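Local coordinates for putative enoyl-CoA hydratase (Streptomyces avermitilis, PDB 3GKB), which probably acts as an enoyl-CoA hydratase of the crotonase family, adding water to the double bond of enoyl-CoA thioesters, although its true reaction is not established, at residues 8-16 with 21-29; 107-117 with 128-139. All blocks are in the same frame, centred on the assembly; numbering follows the deposited sequence.

Interaction 1 of 2, residues 8-16 with 21-29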
ATOM      1  N   TYR B   8      16.490  25.939  24.179  1.00 28.47           N
ATOM      2  CA  TYR B   8      16.408  25.904  22.699  1.00 27.68           C
ATOM      3  C   TYR B   8      15.525  27.024  22.181  1.00 26.61           C
ATOM      4  O   TYR B   8      14.507  27.349  22.779  1.00 28.15           O
ATOM      5  CB  TYR B   8      15.878  24.561  22.226  1.00 27.59           C
ATOM      6  CG  TYR B   8      16.661  23.380  22.712  1.00 28.12           C
ATOM      7  CD1 TYR B   8      17.914  23.105  22.204  1.00 29.45           C
ATOM      8  CD2 TYR B   8      16.127  22.504  23.659  1.00 29.83           C
ATOM      9  CE1 TYR B   8      18.640  22.003  22.630  1.00 32.16           C
ATOM     10  CE2 TYR B   8      16.850  21.397  24.101  1.00 30.81           C
ATOM     11  CZ  TYR B   8      18.098  21.155  23.582  1.00 33.47           C
ATOM     12  OH  TYR B   8      18.813  20.056  23.999  1.00 38.11           O
ATOM     13  N   SER B   9      15.899  27.598  21.046  1.00 24.98           N
ATOM     14  CA  SER B   9      15.225  28.777  20.540  1.00 24.08           C
ATOM     15  C   SER B   9      14.073  28.446  19.612  1.00 22.48           C
ATOM     16  O   SER B   9      13.261  29.316  19.349  1.00 22.58           O
ATOM     17  CB  SER B   9      16.228  29.664  19.806  1.00 24.69           C
ATOM     18  OG  SER B   9      16.853  28.912  18.775  1.00 26.41           O
ATOM     19  N   THR B  10      14.018  27.211  19.094  1.00 21.30           N
ATOM     20  CA  THR B  10      13.007  26.837  18.085  1.00 19.90           C
ATOM     21  C   THR B  10      12.070  25.701  18.526  1.00 20.62           C
ATOM     22  O   THR B  10      11.150  25.306  17.776  1.00 19.97           O
ATOM     23  CB  THR B  10      13.653  26.386  16.774  1.00 19.76           C
ATOM     24  OG1 THR B  10      14.370  25.159  16.985  1.00 19.23           O
ATOM     25  CG2 THR B  10      14.585  27.465  16.193  1.00 18.27           C
ATOM     26  N   LEU B  11      12.327  25.170  19.722  1.00 19.95           N
ATOM     27  CA  LEU B  11      11.555  24.067  20.262  1.00 20.32           C
ATOM     28  C   LEU B  11      11.722  24.011  21.780  1.00 19.77           C
ATOM     29  O   LEU B  11      12.621  24.663  22.348  1.00 19.03           O
ATOM     30  CB  LEU B  11      11.975  22.744  19.601  1.00 20.59           C
ATOM     31  CG  LEU B  11      13.421  22.268  19.765  1.00 21.31           C
ATOM     32  CD1 LEU B  11      13.521  21.460  21.043  1.00 21.31           C
ATOM     33  CD2 LEU B  11      13.918  21.430  18.565  1.00 22.83           C
ATOM     34  N   ARG B  12      10.831  23.255  22.417  1.00 20.03           N
ATOM     35  CA  ARG B  12      10.916  22.926  23.844  1.00 20.79           C
ATOM     36  C   ARG B  12      10.748  21.431  24.023  1.00 21.05           C
ATOM     37  O   ARG B  12       9.992  20.799  23.286  1.00 19.54           O
ATOM     38  CB  ARG B  12       9.788  23.611  24.603  1.00 21.49           C
ATOM     39  CG  ARG B  12       9.965  25.089  24.698  1.00 25.40           C
ATOM     40  CD  ARG B  12       8.852  25.703  25.547  1.00 28.12           C
ATOM     41  NE  ARG B  12       7.528  25.617  24.927  1.00 32.06           N
ATOM     42  CZ  ARG B  12       7.145  26.337  23.873  1.00 32.96           C
ATOM     43  NH1 ARG B  12       7.985  27.181  23.276  1.00 36.02           N
ATOM     44  NH2 ARG B  12       5.920  26.210  23.409  1.00 32.51           N
ATOM     45  N   VAL B  13      11.450  20.874  25.006  1.00 20.96           N
ATOM     46  CA  VAL B  13      11.335  19.479  25.322  1.00 21.65           C
ATOM     47  C   VAL B  13      11.023  19.269  26.794  1.00 22.27           C
ATOM     48  O   VAL B  13      11.556  19.972  27.662  1.00 22.55           O
ATOM     49  CB  VAL B  13      12.618  18.697  24.987  1.00 22.69           C
ATOM     50  CG1 VAL B  13      12.372  17.209  25.172  1.00 23.43           C
ATOM     51  CG2 VAL B  13      13.065  18.983  23.594  1.00 24.27           C
ATOM     52  N   SER B  14      10.147  18.321  27.070  1.00 22.47           N
ATOM     53  CA  SER B  14       9.906  17.874  28.429  1.00 24.26           C
ATOM     54  C   SER B  14       9.648  16.376  28.420  1.00 24.10           C
ATOM     55  O   SER B  14       9.242  15.813  27.399  1.00 25.38           O
ATOM     56  CB  SER B  14       8.726  18.612  29.029  1.00 24.30           C
ATOM     57  OG  SER B  14       7.541  18.370  28.321  1.00 26.71           O
ATOM     58  N   SER B  15       9.926  15.712  29.528  1.00 22.84           N
ATOM     59  CA  SER B  15       9.731  14.302  29.565  1.00 22.49           C
ATOM     60  C   SER B  15       9.308  13.862  30.949  1.00 22.56           C
ATOM     61  O   SER B  15       9.718  14.439  31.962  1.00 22.16           O
ATOM     62  CB  SER B  15      10.988  13.565  29.100  1.00 23.02           C
ATOM     63  OG  SER B  15      12.000  13.662  30.068  1.00 26.06           O
ATOM     64  N   GLU B  16       8.476  12.842  30.961  1.00 22.05           N
ATOM     65  CA  GLU B  16       7.922  12.301  32.178  1.00 22.51           C
ATOM     66  C   GLU B  16       7.275  10.987  31.820  1.00 20.73           C
ATOM     67  O   GLU B  16       6.731  10.851  30.725  1.00 19.04           O
ATOM     68  CB  GLU B  16       6.876  13.262  32.722  1.00 23.27           C
ATOM     69  CG  GLU B  16       6.624  13.159  34.190  1.00 28.48           C
ATOM     70  CD  GLU B  16       5.722  14.288  34.658  1.00 34.05           C
ATOM     71  OE1 GLU B  16       4.572  14.374  34.202  1.00 38.07           O
ATOM     72  OE2 GLU B  16       6.171  15.112  35.460  1.00 41.79           O
ATOM     73  N   ARG B  21       8.065  14.965  25.054  1.00 16.54           N
ATOM     74  CA  ARG B  21       7.243  15.766  24.147  1.00 17.39           C
ATOM     75  C   ARG B  21       8.139  16.863  23.597  1.00 17.49           C
ATOM     76  O   ARG B  21       8.763  17.613  24.367  1.00 18.16           O
ATOM     77  CB  ARG B  21       6.036  16.367  24.872  1.00 18.26           C
ATOM     78  CG  ARG B  21       4.918  15.369  25.088  1.00 20.92           C
ATOM     79  CD  ARG B  21       3.734  16.038  25.728  1.00 26.29           C
ATOM     80  NE  ARG B  21       3.998  16.385  27.122  1.00 31.36           N
ATOM     81  CZ  ARG B  21       3.302  17.275  27.839  1.00 36.05           C
ATOM     82  NH1 ARG B  21       2.283  17.948  27.309  1.00 38.06           N
ATOM     83  NH2 ARG B  21       3.640  17.503  29.103  1.00 37.41           N
ATOM     84  N   ILE B  22       8.246  16.919  22.272  1.00 16.46           N
ATOM     85  CA  ILE B  22       9.024  17.950  21.613  1.00 16.22           C
ATOM     86  C   ILE B  22       8.014  18.854  20.928  1.00 16.74           C
ATOM     87  O   ILE B  22       7.279  18.414  20.060  1.00 15.66           O
ATOM     88  CB  ILE B  22      10.043  17.338  20.616  1.00 16.29           C
ATOM     89  CG1 ILE B  22      11.056  16.441  21.362  1.00 16.50           C
ATOM     90  CG2 ILE B  22      10.748  18.423  19.855  1.00 15.81           C
ATOM     91  CD1 ILE B  22      12.043  15.718  20.439  1.00 17.05           C
ATOM     92  N   ILE B  23       7.960  20.105  21.358  1.00 16.79           N
ATOM     93  CA  ILE B  23       6.996  21.062  20.843  1.00 17.23           C
ATOM     94  C   ILE B  23       7.761  22.052  19.988  1.00 16.37           C
ATOM     95  O   ILE B  23       8.653  22.763  20.481  1.00 17.05           O
ATOM     96  CB  ILE B  23       6.267  21.830  21.985  1.00 18.45           C
ATOM     97  CG1 ILE B  23       5.583  20.836  22.945  1.00 22.07           C
ATOM     98  CG2 ILE B  23       5.253  22.821  21.374  1.00 19.44           C
ATOM     99  CD1 ILE B  23       5.088  21.457  24.265  1.00 26.48           C
ATOM    100  N   LEU B  24       7.397  22.109  18.711  1.00 16.57           N
ATOM    101  CA  LEU B  24       8.061  22.927  17.725  1.00 16.94           C
ATOM    102  C   LEU B  24       7.447  24.338  17.751  1.00 17.77           C
ATOM    103  O   LEU B  24       6.228  24.481  17.694  1.00 17.26           O
ATOM    104  CB  LEU B  24       7.933  22.275  16.339  1.00 17.41           C
ATOM    105  CG  LEU B  24       8.481  20.833  16.249  1.00 17.82           C
ATOM    106  CD1 LEU B  24       7.814  20.039  15.121  1.00 17.64           C
ATOM    107  CD2 LEU B  24       9.959  20.856  16.050  1.00 16.82           C
ATOM    108  N   ASP B  25       8.296  25.358  17.910  1.00 18.42           N
ATOM    109  CA  ASP B  25       7.843  26.738  18.168  1.00 19.77           C
ATOM    110  C   ASP B  25       8.868  27.737  17.633  1.00 19.55           C
ATOM    111  O   ASP B  25       9.832  28.123  18.334  1.00 19.11           O
ATOM    112  CB  ASP B  25       7.581  26.944  19.665  1.00 20.15           C
ATOM    113  CG  ASP B  25       6.825  28.246  19.986  1.00 23.75           C
ATOM    114  OD1 ASP B  25       6.553  29.057  19.074  1.00 25.35           O
ATOM    115  OD2 ASP B  25       6.454  28.436  21.182  1.00 29.00           O
ATOM    116  N   ASN B  26       8.694  28.098  16.358  1.00 18.56           N
ATOM    117  CA  ASN B  26       9.610  28.996  15.657  1.00 19.27           C
ATOM    118  C   ASN B  26       8.795  30.006  14.863  1.00 19.32           C
ATOM    119  O   ASN B  26       8.628  29.868  13.651  1.00 19.61           O
ATOM    120  CB  ASN B  26      10.555  28.215  14.742  1.00 18.36           C
ATOM    121  CG  ASN B  26      11.552  29.084  14.066  1.00 21.05           C
ATOM    122  OD1 ASN B  26      12.056  30.028  14.665  1.00 20.55           O
ATOM    123  ND2 ASN B  26      11.890  28.756  12.819  1.00 21.29           N
ATOM    124  N   PRO B  27       8.284  31.043  15.542  1.00 20.05           N
ATOM    125  CA  PRO B  27       7.459  32.050  14.878  1.00 20.06           C
ATOM    126  C   PRO B  27       8.115  32.690  13.656  1.00 19.98           C
ATOM    127  O   PRO B  27       9.337  32.798  13.594  1.00 20.45           O
ATOM    128  CB  PRO B  27       7.250  33.099  15.967  1.00 20.70           C
ATOM    129  CG  PRO B  27       7.417  32.403  17.212  1.00 21.05           C
ATOM    130  CD  PRO B  27       8.426  31.325  16.979  1.00 20.68           C
ATOM    131  N   PRO B  28       7.306  33.154  12.689  1.00 20.33           N
ATOM    132  CA  PRO B  28       5.836  33.174  12.675  1.00 19.92           C
ATOM    133  C   PRO B  28       5.112  31.954  12.080  1.00 19.65           C
ATOM    134  O   PRO B  28       3.902  31.843  12.248  1.00 20.02           O
ATOM    135  CB  PRO B  28       5.528  34.422  11.841  1.00 20.44           C
ATOM    136  CG  PRO B  28       6.688  34.519  10.893  1.00 20.24           C
ATOM    137  CD  PRO B  28       7.881  33.924  11.575  1.00 19.97           C
ATOM    138  N   VAL B  29       5.799  31.064  11.375  1.00 18.36           N
ATOM    139  CA  VAL B  29       5.106  29.954  10.696  1.00 17.64           C
ATOM    140  C   VAL B  29       5.791  28.599  10.852  1.00 16.50           C
ATOM    141  O   VAL B  29       5.488  27.676  10.117  1.00 15.90           O
ATOM    142  CB  VAL B  29       4.893  30.214   9.171  1.00 18.10           C
ATOM    143  CG1 VAL B  29       4.013  31.435   8.945  1.00 19.36           C
ATOM    144  CG2 VAL B  29       6.230  30.398   8.479  1.00 18.76           C
TER
HETATM  145  O   HOH W   1      12.333  31.279  17.386  1.00 37.01           O
HETATM  146  O   HOH W   2       7.511  19.614  25.913  1.00 33.61           O
HETATM  147  O   HOH W   3       6.076  16.179  30.170  1.00 39.83           O
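Arg12 and Asp25 clasp on the face of the hairpin that carries Arg12, Ser14, Arg21 and Ile23, where strand 11-16 runs antiparallel to strand 21-24. From CB, the Arg12 chain leaves with CG beside its own backbone N; CD continues extended, a turn about CG-CD (chi3 -67°) swings NE aside, and a second about CD-NE brings the guanidinium alongside Ile23 and Asp25. There NH2 passes Ile23 CG2 at 4.0 Å, while both terminal nitrogens close on a single oxygen: Arg12 NH1 lies 2.9 Å and NH2 3.2 Å from Asp25 OD2. This salt bridge is end-on. OD2 sits in the guanidinium plane and is met on its anti side, the two nitrogens approaching from opposite faces of a carboxylate turned 79° to the guanidinium. With an alanine here instead of the aspartate, Arg12 would probably lose its counter-charge and its guanidinium would be free to turn. Arg12 and Ile23 exchange two backbone hydrogen bonds, and Asp25 N donates to Thr10 O (2.9 Å). Further along, one water joins Ser14 OG to Arg21 O and another joins it to Arg21 NH2. The opposite face is apolar: Val13 and Ile22 lie side by side, CG2 to CG1 3.9 Å. On that face Val13 packs on Val43 of helix 34-48 and Ile22 on Ile56 and Phe58 of strand 55-60, which hydrogen-bonds the other edge of strand 21-24.

Interaction 2 of 2, residues 107-117 with 128-139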
ATOM      1  N   GLN B 107      13.827   5.374  20.347  1.00 16.33           N
ATOM      2  CA  GLN B 107      12.478   5.548  20.892  1.00 15.59           C
ATOM      3  C   GLN B 107      11.433   5.411  19.789  1.00 15.50           C
ATOM      4  O   GLN B 107      11.703   5.694  18.634  1.00 14.94           O
ATOM      5  CB  GLN B 107      12.302   6.944  21.509  1.00 16.00           C
ATOM      6  CG  GLN B 107      12.986   7.153  22.852  1.00 15.83           C
ATOM      7  CD  GLN B 107      14.480   7.520  22.734  1.00 17.38           C
ATOM      8  OE1 GLN B 107      14.978   7.794  21.651  1.00 18.46           O
ATOM      9  NE2 GLN B 107      15.185   7.524  23.867  1.00 15.88           N
ATOM     10  N   VAL B 108      10.216   5.046  20.163  1.00 15.21           N
ATOM     11  CA  VAL B 108       9.099   5.116  19.212  1.00 15.56           C
ATOM     12  C   VAL B 108       8.825   6.591  18.965  1.00 15.48           C
ATOM     13  O   VAL B 108       8.720   7.372  19.929  1.00 16.27           O
ATOM     14  CB  VAL B 108       7.841   4.470  19.796  1.00 15.27           C
ATOM     15  CG1 VAL B 108       6.629   4.687  18.840  1.00 15.74           C
ATOM     16  CG2 VAL B 108       8.091   2.986  20.091  1.00 16.53           C
ATOM     17  N   THR B 109       8.748   7.003  17.697  1.00 15.65           N
ATOM     18  CA  THR B 109       8.508   8.407  17.362  1.00 15.09           C
ATOM     19  C   THR B 109       7.057   8.567  16.814  1.00 15.38           C
ATOM     20  O   THR B 109       6.589   7.801  15.931  1.00 13.72           O
ATOM     21  CB  THR B 109       9.513   8.909  16.332  1.00 15.46           C
ATOM     22  OG1 THR B 109       9.516   8.029  15.185  1.00 15.32           O
ATOM     23  CG2 THR B 109      10.947   8.978  16.935  1.00 16.82           C
ATOM     24  N   ILE B 110       6.334   9.533  17.380  1.00 14.95           N
ATOM     25  CA  ILE B 110       4.937   9.765  17.042  1.00 14.20           C
ATOM     26  C   ILE B 110       4.772  11.234  16.664  1.00 15.10           C
ATOM     27  O   ILE B 110       5.212  12.100  17.406  1.00 15.49           O
ATOM     28  CB  ILE B 110       4.006   9.450  18.254  1.00 15.49           C
ATOM     29  CG1 ILE B 110       4.125   7.985  18.668  1.00 14.78           C
ATOM     30  CG2 ILE B 110       2.530   9.776  17.908  1.00 14.57           C
ATOM     31  CD1 ILE B 110       3.418   7.654  20.026  1.00 16.39           C
ATOM     32  N   VAL B 111       4.153  11.516  15.522  1.00 14.78           N
ATOM     33  CA  VAL B 111       3.830  12.914  15.151  1.00 14.72           C
ATOM     34  C   VAL B 111       2.334  13.140  15.354  1.00 14.67           C
ATOM     35  O   VAL B 111       1.507  12.327  14.925  1.00 14.48           O
ATOM     36  CB  VAL B 111       4.210  13.239  13.678  1.00 14.66           C
ATOM     37  CG1 VAL B 111       3.546  14.563  13.205  1.00 14.63           C
ATOM     38  CG2 VAL B 111       5.766  13.298  13.494  1.00 15.84           C
ATOM     39  N   LYS B 112       2.009  14.215  16.057  1.00 14.63           N
ATOM     40  CA  LYS B 112       0.648  14.712  16.194  1.00 15.51           C
ATOM     41  C   LYS B 112       0.485  15.928  15.279  1.00 15.49           C
ATOM     42  O   LYS B 112       1.014  17.017  15.592  1.00 15.84           O
ATOM     43  CB  LYS B 112       0.379  15.114  17.635  1.00 16.06           C
ATOM     44  CG  LYS B 112      -1.010  15.691  17.841  1.00 17.78           C
ATOM     45  CD  LYS B 112      -1.349  15.821  19.328  1.00 17.22           C
ATOM     46  CE  LYS B 112      -0.560  16.903  20.002  1.00 17.98           C
ATOM     47  NZ  LYS B 112      -0.993  17.138  21.430  1.00 17.86           N
ATOM     48  N   LEU B 113      -0.252  15.745  14.186  1.00 15.23           N
ATOM     49  CA  LEU B 113      -0.389  16.749  13.135  1.00 15.37           C
ATOM     50  C   LEU B 113      -1.777  17.373  13.170  1.00 16.48           C
ATOM     51  O   LEU B 113      -2.762  16.752  12.765  1.00 15.18           O
ATOM     52  CB  LEU B 113      -0.124  16.129  11.754  1.00 15.52           C
ATOM     53  CG  LEU B 113      -0.235  17.092  10.554  1.00 14.77           C
ATOM     54  CD1 LEU B 113       0.909  18.145  10.637  1.00 15.30           C
ATOM     55  CD2 LEU B 113      -0.216  16.371   9.226  1.00 15.52           C
ATOM     56  N   ALA B 114      -1.826  18.628  13.606  1.00 18.30           N
ATOM     57  CA  ALA B 114      -3.069  19.366  13.675  1.00 18.62           C
ATOM     58  C   ALA B 114      -3.211  20.366  12.541  1.00 19.54           C
ATOM     59  O   ALA B 114      -4.339  20.591  12.083  1.00 22.22           O
ATOM     60  CB  ALA B 114      -3.216  20.058  15.037  1.00 18.39           C
ATOM     61  N   GLY B 115      -2.101  20.894  12.041  1.00 18.07           N
ATOM     62  CA  GLY B 115      -2.116  21.916  11.017  1.00 18.23           C
ATOM     63  C   GLY B 115      -1.398  21.495   9.739  1.00 17.93           C
ATOM     64  O   GLY B 115      -1.377  20.302   9.376  1.00 17.96           O
ATOM     65  N   LYS B 116      -0.836  22.489   9.058  1.00 17.45           N
ATOM     66  CA  LYS B 116      -0.200  22.287   7.764  1.00 16.91           C
ATOM     67  C   LYS B 116       1.298  22.012   7.877  1.00 16.53           C
ATOM     68  O   LYS B 116       2.024  22.697   8.623  1.00 15.17           O
ATOM     69  CB  LYS B 116      -0.418  23.505   6.855  1.00 16.77           C
ATOM     70  CG  LYS B 116      -1.865  23.745   6.479  1.00 19.27           C
ATOM     71  CD  LYS B 116      -2.049  25.166   6.012  1.00 22.03           C
ATOM     72  CE  LYS B 116      -3.446  25.448   5.496  1.00 26.45           C
ATOM     73  NZ  LYS B 116      -4.446  25.331   6.573  1.00 30.02           N
ATOM     74  N   ALA B 117       1.738  21.019   7.098  1.00 15.00           N
ATOM     75  CA  ALA B 117       3.148  20.678   6.965  1.00 15.65           C
ATOM     76  C   ALA B 117       3.449  20.522   5.488  1.00 14.28           C
ATOM     77  O   ALA B 117       2.786  19.760   4.800  1.00 14.92           O
ATOM     78  CB  ALA B 117       3.471  19.369   7.720  1.00 14.86           C
ATOM     79  N   ALA B 128       8.569   9.789  10.816  1.00 14.03           N
ATOM     80  CA  ALA B 128       8.289   9.261  12.154  1.00 14.08           C
ATOM     81  C   ALA B 128       7.698   7.849  12.072  1.00 14.72           C
ATOM     82  O   ALA B 128       7.103   7.464  11.058  1.00 14.51           O
ATOM     83  CB  ALA B 128       7.362  10.183  12.912  1.00 13.63           C
ATOM     84  N   ASP B 129       7.834   7.076  13.150  1.00 14.17           N
ATOM     85  CA  ASP B 129       7.264   5.741  13.171  1.00 14.45           C
ATOM     86  C   ASP B 129       5.764   5.760  12.913  1.00 14.44           C
ATOM     87  O   ASP B 129       5.219   4.895  12.205  1.00 13.35           O
ATOM     88  CB  ASP B 129       7.535   5.008  14.483  1.00 14.24           C
ATOM     89  CG  ASP B 129       9.013   4.726  14.718  1.00 17.13           C
ATOM     90  OD1 ASP B 129       9.802   4.606  13.749  1.00 15.98           O
ATOM     91  OD2 ASP B 129       9.375   4.633  15.923  1.00 19.63           O
ATOM     92  N   MET B 130       5.076   6.747  13.491  1.00 14.42           N
ATOM     93  CA  MET B 130       3.631   6.863  13.267  1.00 15.53           C
ATOM     94  C   MET B 130       3.200   8.324  13.310  1.00 15.74           C
ATOM     95  O   MET B 130       3.818   9.155  14.019  1.00 15.79           O
ATOM     96  CB  MET B 130       2.802   5.963  14.245  1.00 17.17           C
ATOM     97  CG  MET B 130       3.063   6.041  15.723  1.00 18.12           C
ATOM     98  SD  MET B 130       2.401   4.600  16.754  1.00  8.53           S
ATOM     99  CE  MET B 130       3.727   3.437  16.697  1.00 17.45           C
ATOM    100  N   ALA B 131       2.169   8.646  12.527  1.00 14.09           N
ATOM    101  CA  ALA B 131       1.652   9.999  12.424  1.00 14.15           C
ATOM    102  C   ALA B 131       0.115   9.931  12.463  1.00 13.81           C
ATOM    103  O   ALA B 131      -0.511   9.153  11.718  1.00 13.87           O
ATOM    104  CB  ALA B 131       2.083  10.648  11.138  1.00 14.29           C
ATOM    105  N   PHE B 132      -0.453  10.766  13.318  1.00 13.88           N
ATOM    106  CA  PHE B 132      -1.905  10.882  13.519  1.00 14.66           C
ATOM    107  C   PHE B 132      -2.264  12.343  13.252  1.00 15.44           C
ATOM    108  O   PHE B 132      -1.615  13.253  13.809  1.00 14.91           O
ATOM    109  CB  PHE B 132      -2.283  10.486  14.961  1.00 14.37           C
ATOM    110  CG  PHE B 132      -1.898   9.064  15.305  1.00 15.41           C
ATOM    111  CD1 PHE B 132      -2.599   8.007  14.743  1.00 16.38           C
ATOM    112  CD2 PHE B 132      -0.787   8.773  16.102  1.00 17.57           C
ATOM    113  CE1 PHE B 132      -2.238   6.671  15.027  1.00 15.11           C
ATOM    114  CE2 PHE B 132      -0.436   7.447  16.390  1.00 18.54           C
ATOM    115  CZ  PHE B 132      -1.166   6.404  15.824  1.00 17.15           C
ATOM    116  N   ALA B 133      -3.299  12.571  12.437  1.00 15.71           N
ATOM    117  CA  ALA B 133      -3.643  13.921  11.973  1.00 15.78           C
ATOM    118  C   ALA B 133      -5.111  14.293  12.213  1.00 16.20           C
ATOM    119  O   ALA B 133      -5.999  13.441  12.166  1.00 17.53           O
ATOM    120  CB  ALA B 133      -3.309  14.101  10.474  1.00 15.67           C
ATOM    121  N   ALA B 134      -5.342  15.578  12.450  1.00 16.35           N
ATOM    122  CA  ALA B 134      -6.692  16.124  12.657  1.00 15.85           C
ATOM    123  C   ALA B 134      -7.457  16.184  11.304  1.00 17.44           C
ATOM    124  O   ALA B 134      -7.046  16.891  10.358  1.00 16.81           O
ATOM    125  CB  ALA B 134      -6.586  17.529  13.253  1.00 16.48           C
ATOM    126  N   ALA B 135      -8.580  15.477  11.248  1.00 17.55           N
ATOM    127  CA  ALA B 135      -9.360  15.350  10.008  1.00 18.70           C
ATOM    128  C   ALA B 135      -9.748  16.715   9.448  1.00 19.98           C
ATOM    129  O   ALA B 135      -9.645  16.955   8.238  1.00 22.00           O
ATOM    130  CB  ALA B 135     -10.608  14.463  10.262  1.00 18.69           C
ATOM    131  N   GLU B 136     -10.129  17.634  10.320  1.00 21.33           N
ATOM    132  CA  GLU B 136     -10.695  18.922   9.891  1.00 22.38           C
ATOM    133  C   GLU B 136      -9.681  19.965   9.493  1.00 22.36           C
ATOM    134  O   GLU B 136      -9.999  20.846   8.709  1.00 23.10           O
ATOM    135  CB  GLU B 136     -11.562  19.544  11.011  1.00 23.35           C
ATOM    136  CG  GLU B 136     -12.834  18.766  11.354  1.00 23.96           C
ATOM    137  CD  GLU B 136     -12.635  17.768  12.491  1.00 26.91           C
ATOM    138  OE1 GLU B 136     -11.508  17.257  12.642  1.00 23.26           O
ATOM    139  OE2 GLU B 136     -13.609  17.480  13.227  1.00 26.56           O
ATOM    140  N   THR B 137      -8.479  19.903  10.071  1.00 21.00           N
ATOM    141  CA  THR B 137      -7.535  21.001  10.017  1.00 20.77           C
ATOM    142  C   THR B 137      -6.177  20.654   9.391  1.00 20.04           C
ATOM    143  O   THR B 137      -5.509  21.526   8.872  1.00 20.80           O
ATOM    144  CB  THR B 137      -7.309  21.577  11.438  1.00 21.11           C
ATOM    145  OG1 THR B 137      -6.914  20.531  12.317  1.00 20.45           O
ATOM    146  CG2 THR B 137      -8.616  22.181  11.993  1.00 21.65           C
ATOM    147  N   ALA B 138      -5.766  19.391   9.429  1.00 18.02           N
ATOM    148  CA  ALA B 138      -4.419  19.049   9.028  1.00 16.97           C
ATOM    149  C   ALA B 138      -4.273  19.079   7.517  1.00 17.14           C
ATOM    150  O   ALA B 138      -5.229  18.847   6.772  1.00 17.99           O
ATOM    151  CB  ALA B 138      -4.049  17.684   9.536  1.00 15.70           C
ATOM    152  N   GLY B 139      -3.055  19.298   7.069  1.00 16.49           N
ATOM    153  CA  GLY B 139      -2.737  19.202   5.652  1.00 16.83           C
ATOM    154  C   GLY B 139      -1.275  18.841   5.417  1.00 15.76           C
ATOM    155  O   GLY B 139      -0.408  19.226   6.179  1.00 15.92           O
TER
HETATM  156  O   HOH W   4      11.744   6.434  14.785  1.00 19.86           O
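Strands 108-113 and 130-134 run parallel, their axes 4.7 Å apart and 17° askew, joined by alternating backbone bonds from Met130 N to Thr109 O at one end to Ala134 N to Leu113 O at the other. Side chains extend this ladder at its start. Thr109 N donates to Asp129 OD2 (3.0 Å) from above the carboxylate plane, and Asp129 N answers with a nearly straight bond to Thr109 OG1 (2.8 Å, 169° at the hydrogen). Thr109 OG1 stands between its own backbone N and carbonyl carbon (chi1 53°), within reach of that amide. The buried carboxylate also pairs with Lys221 and, through OD1, with Arg165 of the second subunit. On one face Ile110 CG1 runs alongside Met130 CG (3.7 Å), and Ile110 CG2 meets the Phe132 ring at its edge, in plane, 3.9 Å from CD2. On the other face Val111 CG2 presses on Ala128 CB (3.5 Å), and Leu113 CD2 rests against the methyls of Ala133 and Ala138. Beyond the strands, Thr137 OG1 donates to Ala114 O at 2.6 Å, and Gly139, paired with Lys116, bonds to Gly115 O and Ala117 N to begin the smaller sheet. From strand 108-113 the chain crosses through strand 116-118 and helix 120-127 to its parallel neighbour 130-134, a connection of the crotonase fold; in relatives the start of that helix supplies one oxyanion-hole NH, a role that is probable here too.

Overall arrangement
Both contacts belong to one mixed six-stranded sheet, with centres 15 Å apart and nearest atoms about 6 Å apart. Strand 55-60 lies between them, hydrogen-bonded to strand 19-24 of interaction 1 and to strand 108-113 of interaction 2. Phe66, in the loop after it, touches Leu24 of the first contact and Val111 and Leu113 of the second. The hairpin forms one edge of the sheet and meets no other chain of the assembly, whereas interaction 2 is buried and reaches the second subunit. Interaction 2 also leads directly into helix 120-127, placing it beside the probable oxyanion hole. A glycerol, probably from the crystallisation liquor, lies about 6 Å from the Asp129 side chain.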